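PDB 3MOI: probable dehydrogenase from Bordetella bronchiseptica, which probably catalyses an NAD(P)-dependent oxidation or reduction, as in the Gfo/Idh/MocA family, on a substrate not identified. Local coordinates for residues A[83-86]-A[90-93]; A[96-101]-A[105-110]. All coordinates share one frame; numbering follows the deposited sequence.

Contact 1: residues A[83-86]-A[90-93]; sequences QASE and HIIV
Ala84 and Ser85, on the last turn of helix 77-86, meet a single side chain of strand 90-93, that of Ile91. The apolar part is two carbons of Ile91 lying alongside one methyl: Ala84 CB is 4.0 Å from Ile91 CG1 and 4.1 Å from Ile91 CD1. The ethyl branch gets there because CG1 stands anti to the carbonyl carbon (chi1 -61°) and, with chi2 at 158°, CD1 reaches on toward Ala84 CB and Ser85 OG. Across the segments the CA atoms of Ala84 and Ile91 are 7.4 Å apart. The polar group contributes by van der Waals contact: Ser85 OG lies 3.9 Å from Ile91 CD1. That hydroxyl is hydrogen-bonded to Val81 O, one turn back in its own helix, a bond its chi1 of -66° allows. Outside the two segments, Ile91 also touches Ile70 of strand 67-70 and Ala84 touches Met60 of helix 56-62, while the strand hydrogen-bonds with its neighbours 67-70 and 118-120. The contact closes the beta-alpha-beta crossover 67-70, 77-86, 90-93 of the Rossmann fold. Helix and sheet are thus held here by dispersion and burial of apolar carbon, with the one buried hydroxyl paired within the helix.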
ATOM      1  N   GLN A  83     -22.360   3.533 -33.984  1.00 33.97           N
ATOM      2  CA  GLN A  83     -22.295   4.019 -35.334  1.00 35.04           C
ATOM      3  C   GLN A  83     -21.128   3.372 -36.085  1.00 35.14           C
ATOM      4  O   GLN A  83     -21.302   2.915 -37.227  1.00 35.90           O
ATOM      5  CB  GLN A  83     -22.106   5.524 -35.361  1.00 35.43           C
ATOM      6  CG  GLN A  83     -23.320   6.338 -35.269  1.00 37.37           C
ATOM      7  CD  GLN A  83     -22.940   7.786 -35.142  1.00 40.15           C
ATOM      8  OE1 GLN A  83     -22.739   8.456 -36.129  1.00 47.50           O
ATOM      9  NE2 GLN A  83     -22.782   8.255 -33.937  1.00 41.72           N
ATOM     10  N   ALA A  84     -19.949   3.325 -35.473  1.00 34.63           N
ATOM     11  CA  ALA A  84     -18.810   2.713 -36.173  1.00 34.31           C
ATOM     12  C   ALA A  84     -19.070   1.243 -36.461  1.00 34.14           C
ATOM     13  O   ALA A  84     -18.785   0.768 -37.555  1.00 32.84           O
ATOM     14  CB  ALA A  84     -17.535   2.871 -35.396  1.00 34.04           C
ATOM     15  N   SER A  85     -19.641   0.538 -35.484  1.00 34.39           N
ATOM     16  CA  SER A  85     -19.938  -0.881 -35.661  1.00 35.35           C
ATOM     17  C   SER A  85     -20.834  -1.126 -36.824  1.00 36.17           C
ATOM     18  O   SER A  85     -20.658  -2.124 -37.522  1.00 36.96           O
ATOM     19  CB  SER A  85     -20.701  -1.423 -34.478  1.00 35.06           C
ATOM     20  OG  SER A  85     -19.917  -1.405 -33.348  1.00 37.10           O
ATOM     21  N   GLU A  86     -21.831  -0.249 -36.994  1.00 36.91           N
ATOM     22  CA  GLU A  86     -22.820  -0.415 -38.068  1.00 38.65           C
ATOM     23  C   GLU A  86     -22.156  -0.205 -39.449  1.00 37.37           C
ATOM     24  O   GLU A  86     -22.628  -0.763 -40.411  1.00 36.50           O
ATOM     25  CB  GLU A  86     -24.119   0.417 -37.827  1.00 39.21           C
ATOM     26  CG  GLU A  86     -24.800  -0.112 -36.535  1.00 44.65           C
ATOM     27  CD  GLU A  86     -26.210   0.419 -36.185  1.00 52.88           C
ATOM     28  OE1 GLU A  86     -26.614   1.555 -36.635  1.00 53.00           O
ATOM     29  OE2 GLU A  86     -26.864  -0.337 -35.386  1.00 54.38           O
ATOM     30  N   HIS A  90     -13.553  -1.420 -37.079  1.00 31.03           N
ATOM     31  CA  HIS A  90     -12.997  -1.834 -35.796  1.00 29.64           C
ATOM     32  C   HIS A  90     -12.746  -0.574 -34.989  1.00 29.96           C
ATOM     33  O   HIS A  90     -12.671   0.515 -35.538  1.00 29.38           O
ATOM     34  CB  HIS A  90     -11.722  -2.656 -35.999  1.00 28.62           C
ATOM     35  CG  HIS A  90     -11.889  -3.791 -36.967  1.00 26.11           C
ATOM     36  ND1 HIS A  90     -12.689  -4.883 -36.706  1.00 27.98           N
ATOM     37  CD2 HIS A  90     -11.393  -3.987 -38.208  1.00 24.31           C
ATOM     38  CE1 HIS A  90     -12.660  -5.716 -37.723  1.00 24.45           C
ATOM     39  NE2 HIS A  90     -11.900  -5.181 -38.662  1.00 25.52           N
ATOM     40  N   ILE A  91     -12.635  -0.717 -33.680  1.00 29.98           N
ATOM     41  CA  ILE A  91     -12.652   0.418 -32.800  1.00 29.61           C
ATOM     42  C   ILE A  91     -11.613   0.347 -31.667  1.00 30.23           C
ATOM     43  O   ILE A  91     -11.407  -0.711 -31.079  1.00 29.59           O
ATOM     44  CB  ILE A  91     -14.019   0.459 -32.103  1.00 29.85           C
ATOM     45  CG1 ILE A  91     -15.132   0.612 -33.098  1.00 29.54           C
ATOM     46  CG2 ILE A  91     -14.073   1.573 -31.088  1.00 28.98           C
ATOM     47  CD1 ILE A  91     -16.480   0.139 -32.548  1.00 32.07           C
ATOM     48  N   ILE A  92     -10.993   1.484 -31.352  1.00 30.41           N
ATOM     49  CA  ILE A  92     -10.372   1.661 -30.074  1.00 30.57           C
ATOM     50  C   ILE A  92     -11.153   2.754 -29.417  1.00 31.43           C
ATOM     51  O   ILE A  92     -11.299   3.762 -30.054  1.00 32.77           O
ATOM     52  CB  ILE A  92      -8.909   2.114 -30.186  1.00 30.13           C
ATOM     53  CG1 ILE A  92      -8.048   1.010 -30.845  1.00 32.20           C
ATOM     54  CG2 ILE A  92      -8.285   2.359 -28.845  1.00 25.57           C
ATOM     55  CD1 ILE A  92      -6.594   1.590 -31.424  1.00 28.18           C
ATOM     56  N   VAL A  93     -11.599   2.588 -28.159  1.00 32.02           N
ATOM     57  CA  VAL A  93     -12.358   3.613 -27.429  1.00 32.40           C
ATOM     58  C   VAL A  93     -11.728   4.016 -26.130  1.00 32.95           C
ATOM     59  O   VAL A  93     -11.481   3.144 -25.282  1.00 31.03           O
ATOM     60  CB  VAL A  93     -13.721   3.113 -26.839  1.00 33.21           C
ATOM     61  CG1 VAL A  93     -14.835   4.113 -27.114  1.00 32.10           C
ATOM     62  CG2 VAL A  93     -14.035   1.701 -27.162  1.00 31.49           C
TER

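Contact 2: residues A[96-101]-A[105-110]; sequences PLTLSR and DRMIEA
The carboxylate of Asp105 turns one face to the carbonyl of Arg101: Arg101 O stands almost straight above Asp105 CG, 3.5 Å away. Asp105 OD1 forms a salt bridge with Lys366 NZ. The guanidinium of Arg101 stays apart, Arg101 NH1 being 5.7 Å from Asp105 OD2, and its NH2 pairs with Glu370 instead, so both charged groups are drawn to helix 362-381. Arg101 O also accepts the hydrogen bond from Asp105 N (2.9 Å, N-H...O angle 142°), which closes the first turn of helix 101-114; Ser100 is its N-cap, with OG bonded to Glu103 N. On the buried side Met107 points to the loop. Bent at chi3 (-92°), it presents CE tip to tip to Thr98, with CE 3.5 Å from Thr98 CG2, while its SD lies 4.2 Å from Leu97 CD2. Val81 of helix 77-86 also touches Met107. Pro96, after a cis peptide bond, and Leu97 belong to the region of the Glu-Lys-Pro motif found in this family, which in relatives borders the cofactor and substrate site. The chemistry is two-sided: thioether and aliphatic groups seat the loop on the helix, while charged groups tie the helix start to helix 362-381.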
ATOM      1  N   PRO A  96     -13.404   6.862 -19.839  1.00 42.41           N
ATOM      2  CA  PRO A  96     -14.346   5.838 -19.436  1.00 42.51           C
ATOM      3  C   PRO A  96     -15.051   5.235 -20.635  1.00 41.62           C
ATOM      4  O   PRO A  96     -15.368   5.957 -21.564  1.00 40.84           O
ATOM      5  CB  PRO A  96     -15.332   6.607 -18.549  1.00 43.00           C
ATOM      6  CG  PRO A  96     -14.616   7.828 -18.104  1.00 42.50           C
ATOM      7  CD  PRO A  96     -13.723   8.174 -19.243  1.00 43.28           C
ATOM      8  N   LEU A  97     -15.242   3.922 -20.638  1.00 40.79           N
ATOM      9  CA  LEU A  97     -16.107   3.291 -21.661  1.00 40.42           C
ATOM     10  C   LEU A  97     -17.460   4.017 -21.700  1.00 40.18           C
ATOM     11  O   LEU A  97     -17.823   4.583 -22.742  1.00 41.18           O
ATOM     12  CB  LEU A  97     -16.378   1.819 -21.325  1.00 40.06           C
ATOM     13  CG  LEU A  97     -16.420   0.702 -22.368  1.00 40.93           C
ATOM     14  CD1 LEU A  97     -17.553  -0.281 -22.100  1.00 41.18           C
ATOM     15  CD2 LEU A  97     -16.428   1.164 -23.810  1.00 43.20           C
ATOM     16  N   THR A  98     -18.189   3.961 -20.573  1.00 38.85           N
ATOM     17  CA  THR A  98     -19.468   4.578 -20.374  1.00 38.64           C
ATOM     18  C   THR A  98     -19.626   4.601 -18.875  1.00 38.69           C
ATOM     19  O   THR A  98     -18.964   3.826 -18.177  1.00 37.10           O
ATOM     20  CB  THR A  98     -20.665   3.682 -20.643  1.00 39.64           C
ATOM     21  OG1 THR A  98     -20.272   2.396 -21.161  1.00 44.30           O
ATOM     22  CG2 THR A  98     -21.681   4.358 -21.403  1.00 35.57           C
ATOM     23  N   LEU A  99     -20.622   5.370 -18.414  1.00 37.84           N
ATOM     24  CA  LEU A  99     -21.034   5.390 -17.029  1.00 37.66           C
ATOM     25  C   LEU A  99     -22.226   4.462 -16.797  1.00 36.36           C
ATOM     26  O   LEU A  99     -22.583   4.186 -15.652  1.00 35.53           O
ATOM     27  CB  LEU A  99     -21.472   6.792 -16.654  1.00 39.03           C
ATOM     28  CG  LEU A  99     -20.510   7.849 -16.088  1.00 42.30           C
ATOM     29  CD1 LEU A  99     -19.076   7.676 -16.563  1.00 40.72           C
ATOM     30  CD2 LEU A  99     -21.106   9.270 -16.361  1.00 43.15           C
ATOM     31  N   SER A 100     -22.802   3.948 -17.866  1.00 34.67           N
ATOM     32  CA  SER A 100     -24.095   3.281 -17.785  1.00 34.91           C
ATOM     33  C   SER A 100     -24.075   1.759 -18.219  1.00 34.87           C
ATOM     34  O   SER A 100     -23.753   1.424 -19.336  1.00 34.71           O
ATOM     35  CB  SER A 100     -25.054   4.086 -18.651  1.00 33.32           C
ATOM     36  OG  SER A 100     -25.988   3.262 -19.279  1.00 34.18           O
ATOM     37  N   ARG A 101     -24.479   0.858 -17.350  1.00 34.39           N
ATOM     38  CA  ARG A 101     -24.540  -0.518 -17.739  1.00 34.81           C
ATOM     39  C   ARG A 101     -25.370  -0.803 -18.993  1.00 34.49           C
ATOM     40  O   ARG A 101     -24.969  -1.618 -19.837  1.00 34.08           O
ATOM     41  CB  ARG A 101     -25.071  -1.304 -16.583  1.00 36.27           C
ATOM     42  CG  ARG A 101     -24.100  -1.363 -15.337  1.00 41.13           C
ATOM     43  CD  ARG A 101     -24.814  -1.756 -14.072  1.00 51.01           C
ATOM     44  NE  ARG A 101     -24.441  -3.121 -13.670  1.00 60.17           N
ATOM     45  CZ  ARG A 101     -25.068  -4.261 -14.001  1.00 64.08           C
ATOM     46  NH1 ARG A 101     -26.159  -4.245 -14.775  1.00 64.68           N
ATOM     47  NH2 ARG A 101     -24.579  -5.440 -13.547  1.00 64.21           N
ATOM     48  N   ASP A 105     -24.240  -2.440 -22.511  1.00 33.15           N
ATOM     49  CA  ASP A 105     -24.881  -3.567 -23.169  1.00 34.38           C
ATOM     50  C   ASP A 105     -25.163  -3.222 -24.591  1.00 34.99           C
ATOM     51  O   ASP A 105     -24.986  -4.061 -25.432  1.00 36.06           O
ATOM     52  CB  ASP A 105     -26.190  -4.018 -22.477  1.00 33.61           C
ATOM     53  CG  ASP A 105     -25.925  -4.757 -21.158  1.00 36.48           C
ATOM     54  OD1 ASP A 105     -24.733  -5.168 -20.903  1.00 37.05           O
ATOM     55  OD2 ASP A 105     -26.888  -4.939 -20.378  1.00 36.43           O
ATOM     56  N   ARG A 106     -25.590  -2.002 -24.874  1.00 35.56           N
ATOM     57  CA  ARG A 106     -25.854  -1.649 -26.261  1.00 37.00           C
ATOM     58  C   ARG A 106     -24.592  -1.704 -27.090  1.00 34.33           C
ATOM     59  O   ARG A 106     -24.641  -2.042 -28.290  1.00 33.83           O
ATOM     60  CB  ARG A 106     -26.438  -0.233 -26.424  1.00 39.39           C
ATOM     61  CG  ARG A 106     -27.898  -0.003 -25.959  1.00 45.47           C
ATOM     62  CD  ARG A 106     -28.324   1.456 -26.447  1.00 52.83           C
ATOM     63  NE  ARG A 106     -28.316   1.517 -27.933  1.00 57.68           N
ATOM     64  CZ  ARG A 106     -28.074   2.594 -28.689  1.00 60.71           C
ATOM     65  NH1 ARG A 106     -27.736   3.790 -28.174  1.00 61.34           N
ATOM     66  NH2 ARG A 106     -28.143   2.456 -30.002  1.00 61.47           N
ATOM     67  N   MET A 107     -23.477  -1.382 -26.460  1.00 32.35           N
ATOM     68  CA  MET A 107     -22.162  -1.358 -27.145  1.00 31.60           C
ATOM     69  C   MET A 107     -21.706  -2.801 -27.494  1.00 32.06           C
ATOM     70  O   MET A 107     -21.323  -3.107 -28.648  1.00 32.12           O
ATOM     71  CB  MET A 107     -21.133  -0.584 -26.298  1.00 31.45           C
ATOM     72  CG  MET A 107     -21.371   0.994 -26.215  1.00 29.74           C
ATOM     73  SD  MET A 107     -20.434   1.909 -24.979  1.00 26.94           S
ATOM     74  CE  MET A 107     -21.582   1.803 -23.806  1.00 29.76           C
ATOM     75  N   ILE A 108     -21.854  -3.697 -26.526  1.00 31.56           N
ATOM     76  CA  ILE A 108     -21.498  -5.092 -26.686  1.00 31.91           C
ATOM     77  C   ILE A 108     -22.337  -5.677 -27.833  1.00 33.30           C
ATOM     78  O   ILE A 108     -21.810  -6.288 -28.759  1.00 33.97           O
ATOM     79  CB  ILE A 108     -21.683  -5.841 -25.330  1.00 31.98           C
ATOM     80  CG1 ILE A 108     -20.574  -5.373 -24.336  1.00 29.54           C
ATOM     81  CG2 ILE A 108     -21.681  -7.370 -25.478  1.00 29.00           C
ATOM     82  CD1 ILE A 108     -20.837  -5.699 -22.846  1.00 23.12           C
ATOM     83  N   GLU A 109     -23.630  -5.409 -27.815  1.00 33.42           N
ATOM     84  CA  GLU A 109     -24.524  -6.051 -28.737  1.00 33.62           C
ATOM     85  C   GLU A 109     -24.225  -5.578 -30.164  1.00 31.65           C
ATOM     86  O   GLU A 109     -24.108  -6.377 -31.093  1.00 29.98           O
ATOM     87  CB  GLU A 109     -25.966  -5.862 -28.265  1.00 34.52           C
ATOM     88  CG  GLU A 109     -26.227  -6.547 -26.885  1.00 40.08           C
ATOM     89  CD  GLU A 109     -27.584  -6.200 -26.162  1.00 47.61           C
ATOM     90  OE1 GLU A 109     -28.237  -5.166 -26.465  1.00 51.31           O
ATOM     91  OE2 GLU A 109     -27.998  -6.992 -25.263  1.00 51.81           O
ATOM     92  N   ALA A 110     -23.950  -4.295 -30.297  1.00 30.71           N
ATOM     93  CA  ALA A 110     -23.599  -3.738 -31.604  1.00 30.21           C
ATOM     94  C   ALA A 110     -22.269  -4.302 -32.137  1.00 29.63           C
ATOM     95  O   ALA A 110     -22.165  -4.696 -33.301  1.00 30.10           O
ATOM     96  CB  ALA A 110     -23.539  -2.215 -31.533  1.00 29.66           C
TER

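Contact 1 ends one crossover of the Rossmann domain and contact 2 begins the next: strand 90-93 leads through loop 96-101 into helix 101-114, which returns toward strand 118-120. Their centres are about 12 Å apart, and they touch where Ser85 CB packs 3.8 Å from Ala110 O, so helices 77-86 and 101-114 lie against each other on one face of the parallel sheet. Val81 joins both contacts, accepting the hydroxyl bond of Ser85 and touching Met107. Contact 1 sits at the start of strand 90-93, whereas residues 96-101 follow its carboxyl end, the side where Rossmann folds bind their dinucleotide and where this family probably places its substrate.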